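PDB 5K29: uncharacterized protein BDF5 from Trypanosoma brucei brucei, which is of unknown function but carries a bromodomain, the part described here, and so probably binds acetylated lysines such as those of histone tails. Local coordinates for residues Val72-Val85 with Phe105-Ile117. Residues are numbered along the deposited sequence; the frame is centred on the assembly and turned at random.
Sequences VQLTTLKEDIRLMV and FEKFAMGKIDAYI
Met110 lays its methyl CE over one face of the Arg82 guanidinium, 3.7 Å above the plane and displaced from the centre of the group, while OE1 of Glu106 lies beside the group, close to its plane. Arg82 NE and Glu106 OE1 are still 4.2 Å apart, opposite charges close by but short of a salt bridge; Glu106 OE2 rests instead on Arg82 CG and Val85 CB. The Phe105 ring carries Ala109 CB, from the next turn of its own helix, on one face; Val85 CG2 reaches its edge, and Ile81 CG2 comes in obliquely, 4.0 Å from Phe105 CE2. Leu74 CD1 likewise meets the Tyr116 ring at a slant, 3.7 Å from CD2; the hydroxyl of Tyr116 is hydrogen-bonded with Glu14 OE1.

Between the rings runs the apolar seam. Ile81 is a knob in the hole formed by Phe105, Glu106, Ala109 and Met110; its CG2, anti to the backbone N, drops into that hole. Ile113 divides its branches: CD1 touches Leu77 CG, and CG2 packs against Leu74 CD1 and, 3.6 Å away, Lys78 CE. The extended Lys78 chain runs alongside Ile113 in the opposite sense, its CG 3.8 Å from Met110 SD, and brings NZ to Asp114 OD1 for a 2.8 Å salt bridge on the syn side, 17° out of the carboxylate plane.

Helices 75-92 and 97-122 are neighbours in the left-handed four-helix bundle of the bromodomain; the axes of 75-85 and 105-117 run antiparallel at 173° and approach to 10.3 Å. Leu74 and Leu77 also touch Leu18 of helix 12-21, tying the seam to the bundle core. CH2 groups of Lys78 and Arg82 extend the apolar surface over Met110, where Arg82 CG meets CE; beside it, the Lys78-Asp114 pairing probably offsets much of both charges.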
ATOM      1  N   VAL A  72      10.971  -6.853  -6.533  1.00 70.40           N
ATOM      2  CA  VAL A  72      11.773  -5.662  -6.869  1.00 70.88           C
ATOM      3  C   VAL A  72      10.857  -4.423  -6.970  1.00 70.38           C
ATOM      4  O   VAL A  72      11.197  -3.342  -6.473  1.00 66.55           O
ATOM      5  CB  VAL A  72      12.552  -5.852  -8.197  1.00 78.73           C
ATOM      6  CG1 VAL A  72      13.500  -4.684  -8.452  1.00 79.78           C
ATOM      7  CG2 VAL A  72      13.317  -7.171  -8.212  1.00 83.13           C
ATOM      8  N   GLN A  73       9.701  -4.612  -7.635  1.00 65.85           N
ATOM      9  CA  GLN A  73       8.698  -3.592  -7.914  1.00 63.03           C
ATOM     10  C   GLN A  73       7.535  -3.558  -6.916  1.00 63.84           C
ATOM     11  O   GLN A  73       6.575  -2.814  -7.132  1.00 62.13           O
ATOM     12  CB  GLN A  73       8.183  -3.763  -9.350  1.00 65.02           C
ATOM     13  CG  GLN A  73       9.029  -3.031 -10.371  1.00 86.85           C
ATOM     14  CD  GLN A  73       8.197  -2.638 -11.565  1.00107.46           C
ATOM     15  OE1 GLN A  73       7.709  -3.490 -12.321  1.00108.69           O
ATOM     16  NE2 GLN A  73       7.987  -1.333 -11.733  1.00 86.14           N
ATOM     17  N   LEU A  74       7.649  -4.299  -5.793  1.00 59.45           N
ATOM     18  CA  LEU A  74       6.651  -4.367  -4.716  1.00 56.41           C
ATOM     19  C   LEU A  74       5.244  -4.707  -5.277  1.00 58.76           C
ATOM     20  O   LEU A  74       4.242  -4.119  -4.898  1.00 57.09           O
ATOM     21  CB  LEU A  74       6.676  -3.097  -3.813  1.00 54.87           C
ATOM     22  CG  LEU A  74       8.025  -2.837  -3.089  1.00 60.57           C
ATOM     23  CD1 LEU A  74       8.133  -1.414  -2.561  1.00 58.99           C
ATOM     24  CD2 LEU A  74       8.242  -3.833  -1.979  1.00 64.84           C
ATOM     25  N   THR A  75       5.216  -5.671  -6.196  1.00 57.34           N
ATOM     26  CA  THR A  75       4.034  -6.202  -6.877  1.00 56.87           C
ATOM     27  C   THR A  75       2.924  -6.620  -5.874  1.00 59.48           C
ATOM     28  O   THR A  75       1.781  -6.177  -6.015  1.00 57.82           O
ATOM     29  CB  THR A  75       4.475  -7.352  -7.799  1.00 60.26           C
ATOM     30  OG1 THR A  75       5.471  -6.858  -8.678  1.00 63.72           O
ATOM     31  CG2 THR A  75       3.342  -7.930  -8.614  1.00 62.08           C
ATOM     32  N   THR A  76       3.271  -7.441  -4.863  1.00 55.85           N
ATOM     33  CA  THR A  76       2.297  -7.926  -3.870  1.00 54.91           C
ATOM     34  C   THR A  76       1.638  -6.776  -3.084  1.00 57.90           C
ATOM     35  O   THR A  76       0.412  -6.773  -2.931  1.00 56.77           O
ATOM     36  CB  THR A  76       2.912  -8.992  -2.963  1.00 57.48           C
ATOM     37  OG1 THR A  76       3.515  -9.965  -3.804  1.00 65.20           O
ATOM     38  CG2 THR A  76       1.865  -9.692  -2.089  1.00 58.51           C
ATOM     39  N   LEU A  77       2.454  -5.831  -2.577  1.00 52.89           N
ATOM     40  CA  LEU A  77       2.016  -4.657  -1.833  1.00 51.14           C
ATOM     41  C   LEU A  77       1.086  -3.818  -2.697  1.00 53.53           C
ATOM     42  O   LEU A  77       0.036  -3.414  -2.215  1.00 54.22           O
ATOM     43  CB  LEU A  77       3.215  -3.813  -1.309  1.00 51.36           C
ATOM     44  CG  LEU A  77       2.886  -2.452  -0.638  1.00 54.45           C
ATOM     45  CD1 LEU A  77       1.962  -2.612   0.582  1.00 55.10           C
ATOM     46  CD2 LEU A  77       4.170  -1.744  -0.169  1.00 56.67           C
ATOM     47  N   LYS A  78       1.446  -3.584  -3.961  1.00 51.31           N
ATOM     48  CA  LYS A  78       0.592  -2.816  -4.879  1.00 50.42           C
ATOM     49  C   LYS A  78      -0.736  -3.547  -5.172  1.00 55.29           C
ATOM     50  O   LYS A  78      -1.770  -2.885  -5.256  1.00 55.83           O
ATOM     51  CB  LYS A  78       1.317  -2.449  -6.164  1.00 50.57           C
ATOM     52  CG  LYS A  78       2.477  -1.489  -5.954  1.00 53.52           C
ATOM     53  CD  LYS A  78       3.095  -1.200  -7.327  1.00 61.05           C
ATOM     54  CE  LYS A  78       3.960   0.028  -7.312  1.00 73.14           C
ATOM     55  NZ  LYS A  78       4.869   0.061  -8.484  1.00 80.26           N
ATOM     56  N   GLU A  79      -0.709  -4.901  -5.259  1.00 52.12           N
ATOM     57  CA  GLU A  79      -1.918  -5.728  -5.450  1.00 52.62           C
ATOM     58  C   GLU A  79      -2.838  -5.522  -4.260  1.00 55.94           C
ATOM     59  O   GLU A  79      -3.991  -5.178  -4.448  1.00 55.59           O
ATOM     60  CB  GLU A  79      -1.580  -7.211  -5.509  1.00 55.99           C
ATOM     61  CG  GLU A  79      -1.204  -7.740  -6.869  1.00 72.82           C
ATOM     62  CD  GLU A  79      -0.694  -9.168  -6.824  1.00 91.05           C
ATOM     63  OE1 GLU A  79      -1.014  -9.888  -5.850  1.00 97.44           O
ATOM     64  OE2 GLU A  79       0.022  -9.570  -7.767  1.00 81.65           O
ATOM     65  N   ASP A  80      -2.306  -5.651  -3.036  1.00 53.22           N
ATOM     66  CA  ASP A  80      -3.073  -5.486  -1.796  1.00 52.51           C
ATOM     67  C   ASP A  80      -3.790  -4.156  -1.730  1.00 55.17           C
ATOM     68  O   ASP A  80      -4.948  -4.124  -1.361  1.00 55.61           O
ATOM     69  CB  ASP A  80      -2.156  -5.663  -0.584  1.00 54.94           C
ATOM     70  CG  ASP A  80      -1.776  -7.099  -0.305  1.00 64.55           C
ATOM     71  OD1 ASP A  80      -2.103  -7.984  -1.144  1.00 66.38           O
ATOM     72  OD2 ASP A  80      -1.172  -7.349   0.748  1.00 68.73           O
ATOM     73  N   ILE A  81      -3.117  -3.070  -2.127  1.00 52.02           N
ATOM     74  CA  ILE A  81      -3.706  -1.739  -2.160  1.00 50.80           C
ATOM     75  C   ILE A  81      -4.837  -1.708  -3.188  1.00 51.26           C
ATOM     76  O   ILE A  81      -5.899  -1.207  -2.868  1.00 51.73           O
ATOM     77  CB  ILE A  81      -2.648  -0.627  -2.433  1.00 54.34           C
ATOM     78  CG1 ILE A  81      -1.511  -0.590  -1.356  1.00 56.23           C
ATOM     79  CG2 ILE A  81      -3.310   0.775  -2.616  1.00 54.60           C
ATOM     80  CD1 ILE A  81      -1.934  -0.282   0.096  1.00 58.70           C
ATOM     81  N   ARG A  82      -4.593  -2.192  -4.431  1.00 47.00           N
ATOM     82  CA  ARG A  82      -5.606  -2.166  -5.498  1.00 45.45           C
ATOM     83  C   ARG A  82      -6.815  -2.983  -5.120  1.00 48.89           C
ATOM     84  O   ARG A  82      -7.941  -2.538  -5.356  1.00 49.71           O
ATOM     85  CB  ARG A  82      -5.016  -2.605  -6.846  1.00 42.86           C
ATOM     86  CG  ARG A  82      -4.098  -1.520  -7.400  1.00 53.76           C
ATOM     87  CD  ARG A  82      -3.618  -1.770  -8.785  1.00 57.27           C
ATOM     88  NE  ARG A  82      -2.850  -0.617  -9.252  1.00 55.06           N
ATOM     89  CZ  ARG A  82      -1.588  -0.673  -9.634  1.00 59.64           C
ATOM     90  NH1 ARG A  82      -0.963   0.426 -10.025  1.00 58.41           N
ATOM     91  NH2 ARG A  82      -0.940  -1.832  -9.642  1.00 53.34           N
ATOM     92  N   LEU A  83      -6.595  -4.122  -4.453  1.00 46.18           N
ATOM     93  CA  LEU A  83      -7.673  -4.987  -3.998  1.00 49.37           C
ATOM     94  C   LEU A  83      -8.526  -4.315  -2.943  1.00 54.68           C
ATOM     95  O   LEU A  83      -9.744  -4.459  -3.009  1.00 55.17           O
ATOM     96  CB  LEU A  83      -7.177  -6.375  -3.509  1.00 51.46           C
ATOM     97  CG  LEU A  83      -6.426  -7.311  -4.482  1.00 59.58           C
ATOM     98  CD1 LEU A  83      -6.374  -8.742  -3.934  1.00 62.76           C
ATOM     99  CD2 LEU A  83      -7.071  -7.369  -5.874  1.00 64.94           C
ATOM    100  N   MET A  84      -7.913  -3.558  -1.991  1.00 52.34           N
ATOM    101  CA  MET A  84      -8.652  -2.851  -0.919  1.00 52.49           C
ATOM    102  C   MET A  84      -9.461  -1.757  -1.593  1.00 55.64           C
ATOM    103  O   MET A  84     -10.627  -1.566  -1.284  1.00 58.09           O
ATOM    104  CB  MET A  84      -7.690  -2.141   0.053  1.00 55.57           C
ATOM    105  CG  MET A  84      -6.980  -3.031   1.061  1.00 61.73           C
ATOM    106  SD  MET A  84      -5.485  -2.301   1.904  1.00 67.06           S
ATOM    107  CE  MET A  84      -5.580  -0.671   1.491  1.00 62.23           C
ATOM    108  N   VAL A  85      -8.842  -1.039  -2.537  1.00 48.71           N
ATOM    109  CA  VAL A  85      -9.512   0.048  -3.251  1.00 48.96           C
ATOM    110  C   VAL A  85     -10.694  -0.465  -4.095  1.00 51.82           C
ATOM    111  O   VAL A  85     -11.759   0.141  -4.042  1.00 53.62           O
ATOM    112  CB  VAL A  85      -8.506   0.892  -4.050  1.00 51.91           C
ATOM    113  CG1 VAL A  85      -9.222   1.813  -5.039  1.00 52.40           C
ATOM    114  CG2 VAL A  85      -7.624   1.696  -3.078  1.00 52.28           C
ATOM    115  N   PHE A 105      -6.473   7.994  -2.584  1.00 57.37           N
ATOM    116  CA  PHE A 105      -5.582   7.303  -1.669  1.00 54.67           C
ATOM    117  C   PHE A 105      -4.621   6.437  -2.478  1.00 57.22           C
ATOM    118  O   PHE A 105      -3.410   6.521  -2.276  1.00 57.94           O
ATOM    119  CB  PHE A 105      -6.357   6.443  -0.646  1.00 55.11           C
ATOM    120  CG  PHE A 105      -5.483   5.443   0.084  1.00 54.94           C
ATOM    121  CD1 PHE A 105      -4.647   5.848   1.119  1.00 59.37           C
ATOM    122  CD2 PHE A 105      -5.409   4.124  -0.337  1.00 54.39           C
ATOM    123  CE1 PHE A 105      -3.815   4.933   1.766  1.00 58.58           C
ATOM    124  CE2 PHE A 105      -4.561   3.216   0.298  1.00 56.02           C
ATOM    125  CZ  PHE A 105      -3.782   3.619   1.347  1.00 54.05           C
ATOM    126  N   GLU A 106      -5.173   5.630  -3.399  1.00 51.25           N
ATOM    127  CA  GLU A 106      -4.446   4.719  -4.264  1.00 49.21           C
ATOM    128  C   GLU A 106      -3.324   5.427  -5.028  1.00 54.85           C
ATOM    129  O   GLU A 106      -2.201   4.940  -5.003  1.00 55.15           O
ATOM    130  CB  GLU A 106      -5.389   4.010  -5.243  1.00 49.76           C
ATOM    131  CG  GLU A 106      -4.635   2.974  -6.057  1.00 55.69           C
ATOM    132  CD  GLU A 106      -5.473   2.096  -6.948  1.00 68.55           C
ATOM    133  OE1 GLU A 106      -5.555   2.379  -8.163  1.00 82.55           O
ATOM    134  OE2 GLU A 106      -5.990   1.079  -6.444  1.00 72.37           O
ATOM    135  N   LYS A 107      -3.615   6.572  -5.669  1.00 53.91           N
ATOM    136  CA  LYS A 107      -2.614   7.357  -6.404  1.00 55.10           C
ATOM    137  C   LYS A 107      -1.496   7.818  -5.449  1.00 59.33           C
ATOM    138  O   LYS A 107      -0.319   7.684  -5.769  1.00 59.97           O
ATOM    139  CB  LYS A 107      -3.264   8.546  -7.133  1.00 60.97           C
ATOM    140  N   PHE A 108      -1.866   8.272  -4.255  1.00 56.25           N
ATOM    141  CA  PHE A 108      -0.923   8.685  -3.229  1.00 57.16           C
ATOM    142  C   PHE A 108      -0.002   7.516  -2.800  1.00 59.28           C
ATOM    143  O   PHE A 108       1.213   7.702  -2.721  1.00 59.20           O
ATOM    144  CB  PHE A 108      -1.666   9.297  -2.022  1.00 59.38           C
ATOM    145  CG  PHE A 108      -0.887   9.229  -0.732  1.00 60.27           C
ATOM    146  CD1 PHE A 108       0.090  10.180  -0.438  1.00 63.21           C
ATOM    147  CD2 PHE A 108      -1.116   8.203   0.186  1.00 59.78           C
ATOM    148  CE1 PHE A 108       0.817  10.111   0.746  1.00 64.85           C
ATOM    149  CE2 PHE A 108      -0.395   8.140   1.375  1.00 61.78           C
ATOM    150  CZ  PHE A 108       0.550   9.107   1.659  1.00 62.94           C
ATOM    151  N   ALA A 109      -0.588   6.344  -2.503  1.00 53.20           N
ATOM    152  CA  ALA A 109       0.138   5.154  -2.048  1.00 51.02           C
ATOM    153  C   ALA A 109       1.101   4.616  -3.131  1.00 55.80           C
ATOM    154  O   ALA A 109       2.233   4.257  -2.815  1.00 55.60           O
ATOM    155  CB  ALA A 109      -0.841   4.070  -1.616  1.00 49.37           C
ATOM    156  N   MET A 110       0.664   4.578  -4.393  1.00 52.07           N
ATOM    157  CA  MET A 110       1.520   4.137  -5.492  1.00 53.89           C
ATOM    158  C   MET A 110       2.751   5.073  -5.602  1.00 60.69           C
ATOM    159  O   MET A 110       3.856   4.581  -5.811  1.00 62.04           O
ATOM    160  CB  MET A 110       0.747   4.076  -6.831  1.00 56.55           C
ATOM    161  CG  MET A 110      -0.393   3.069  -6.836  1.00 59.52           C
ATOM    162  SD  MET A 110       0.127   1.409  -6.339  1.00 63.58           S
ATOM    163  CE  MET A 110      -1.406   0.675  -5.998  1.00 60.30           C
ATOM    164  N   GLY A 111       2.541   6.378  -5.386  1.00 57.24           N
ATOM    165  CA  GLY A 111       3.582   7.407  -5.404  1.00 58.99           C
ATOM    166  C   GLY A 111       4.643   7.140  -4.353  1.00 60.39           C
ATOM    167  O   GLY A 111       5.828   7.137  -4.673  1.00 59.37           O
ATOM    168  N   LYS A 112       4.219   6.826  -3.112  1.00 55.33           N
ATOM    169  CA  LYS A 112       5.116   6.511  -1.978  1.00 56.01           C
ATOM    170  C   LYS A 112       5.862   5.190  -2.195  1.00 58.18           C
ATOM    171  O   LYS A 112       7.039   5.072  -1.854  1.00 57.67           O
ATOM    172  CB  LYS A 112       4.345   6.468  -0.637  1.00 58.20           C
ATOM    173  CG  LYS A 112       4.063   7.836  -0.033  1.00 68.37           C
ATOM    174  CD  LYS A 112       4.942   8.043   1.190  1.00 83.19           C
ATOM    175  CE  LYS A 112       4.966   9.459   1.703  1.00 99.95           C
ATOM    176  NZ  LYS A 112       3.756   9.784   2.495  1.00114.12           N
ATOM    177  N   ILE A 113       5.181   4.215  -2.793  1.00 54.44           N
ATOM    178  CA  ILE A 113       5.746   2.907  -3.105  1.00 53.91           C
ATOM    179  C   ILE A 113       6.815   3.069  -4.177  1.00 55.84           C
ATOM    180  O   ILE A 113       7.899   2.513  -4.024  1.00 56.85           O
ATOM    181  CB  ILE A 113       4.631   1.853  -3.464  1.00 55.56           C
ATOM    182  CG1 ILE A 113       3.739   1.543  -2.210  1.00 54.14           C
ATOM    183  CG2 ILE A 113       5.264   0.569  -4.020  1.00 56.67           C
ATOM    184  CD1 ILE A 113       2.299   0.926  -2.478  1.00 51.83           C
ATOM    185  N   ASP A 114       6.548   3.877  -5.218  1.00 53.21           N
ATOM    186  CA  ASP A 114       7.528   4.103  -6.300  1.00 54.43           C
ATOM    187  C   ASP A 114       8.724   4.929  -5.852  1.00 60.92           C
ATOM    188  O   ASP A 114       9.843   4.666  -6.302  1.00 61.36           O
ATOM    189  CB  ASP A 114       6.887   4.692  -7.562  1.00 56.41           C
ATOM    190  CG  ASP A 114       5.931   3.756  -8.296  1.00 73.09           C
ATOM    191  OD1 ASP A 114       6.159   2.509  -8.264  1.00 72.03           O
ATOM    192  OD2 ASP A 114       4.979   4.267  -8.947  1.00 82.23           O
ATOM    193  N   ALA A 115       8.493   5.925  -4.967  1.00 59.33           N
ATOM    194  CA  ALA A 115       9.548   6.780  -4.414  1.00 60.95           C
ATOM    195  C   ALA A 115      10.444   5.916  -3.537  1.00 63.96           C
ATOM    196  O   ALA A 115      11.647   6.128  -3.523  1.00 65.63           O
ATOM    197  CB  ALA A 115       8.942   7.891  -3.583  1.00 62.50           C
ATOM    198  N   TYR A 116       9.868   4.936  -2.818  1.00 57.98           N
ATOM    199  CA  TYR A 116      10.680   4.043  -1.993  1.00 58.74           C
ATOM    200  C   TYR A 116      11.675   3.256  -2.910  1.00 62.94           C
ATOM    201  O   TYR A 116      12.865   3.208  -2.615  1.00 63.63           O
ATOM    202  CB  TYR A 116       9.802   3.098  -1.153  1.00 57.75           C
ATOM    203  CG  TYR A 116      10.615   2.009  -0.482  1.00 61.39           C
ATOM    204  CD1 TYR A 116      11.272   2.242   0.725  1.00 63.89           C
ATOM    205  CD2 TYR A 116      10.792   0.767  -1.092  1.00 62.87           C
ATOM    206  CE1 TYR A 116      12.074   1.268   1.310  1.00 65.36           C
ATOM    207  CE2 TYR A 116      11.604  -0.209  -0.521  1.00 66.04           C
ATOM    208  CZ  TYR A 116      12.213   0.033   0.699  1.00 74.91           C
ATOM    209  OH  TYR A 116      12.975  -0.945   1.286  1.00 80.74           O
ATOM    210  N   ILE A 117      11.154   2.624  -3.976  1.00 58.94           N
ATOM    211  CA  ILE A 117      11.896   1.875  -5.011  1.00 60.76           C
ATOM    212  C   ILE A 117      12.964   2.773  -5.650  1.00 67.27           C
ATOM    213  O   ILE A 117      14.125   2.373  -5.708  1.00 70.05           O
ATOM    214  CB  ILE A 117      10.918   1.319  -6.081  1.00 62.55           C
ATOM    215  CG1 ILE A 117       9.981   0.253  -5.501  1.00 61.06           C
ATOM    216  CG2 ILE A 117      11.672   0.798  -7.281  1.00 66.58           C
ATOM    217  CD1 ILE A 117       8.757  -0.073  -6.420  1.00 64.58           C
TER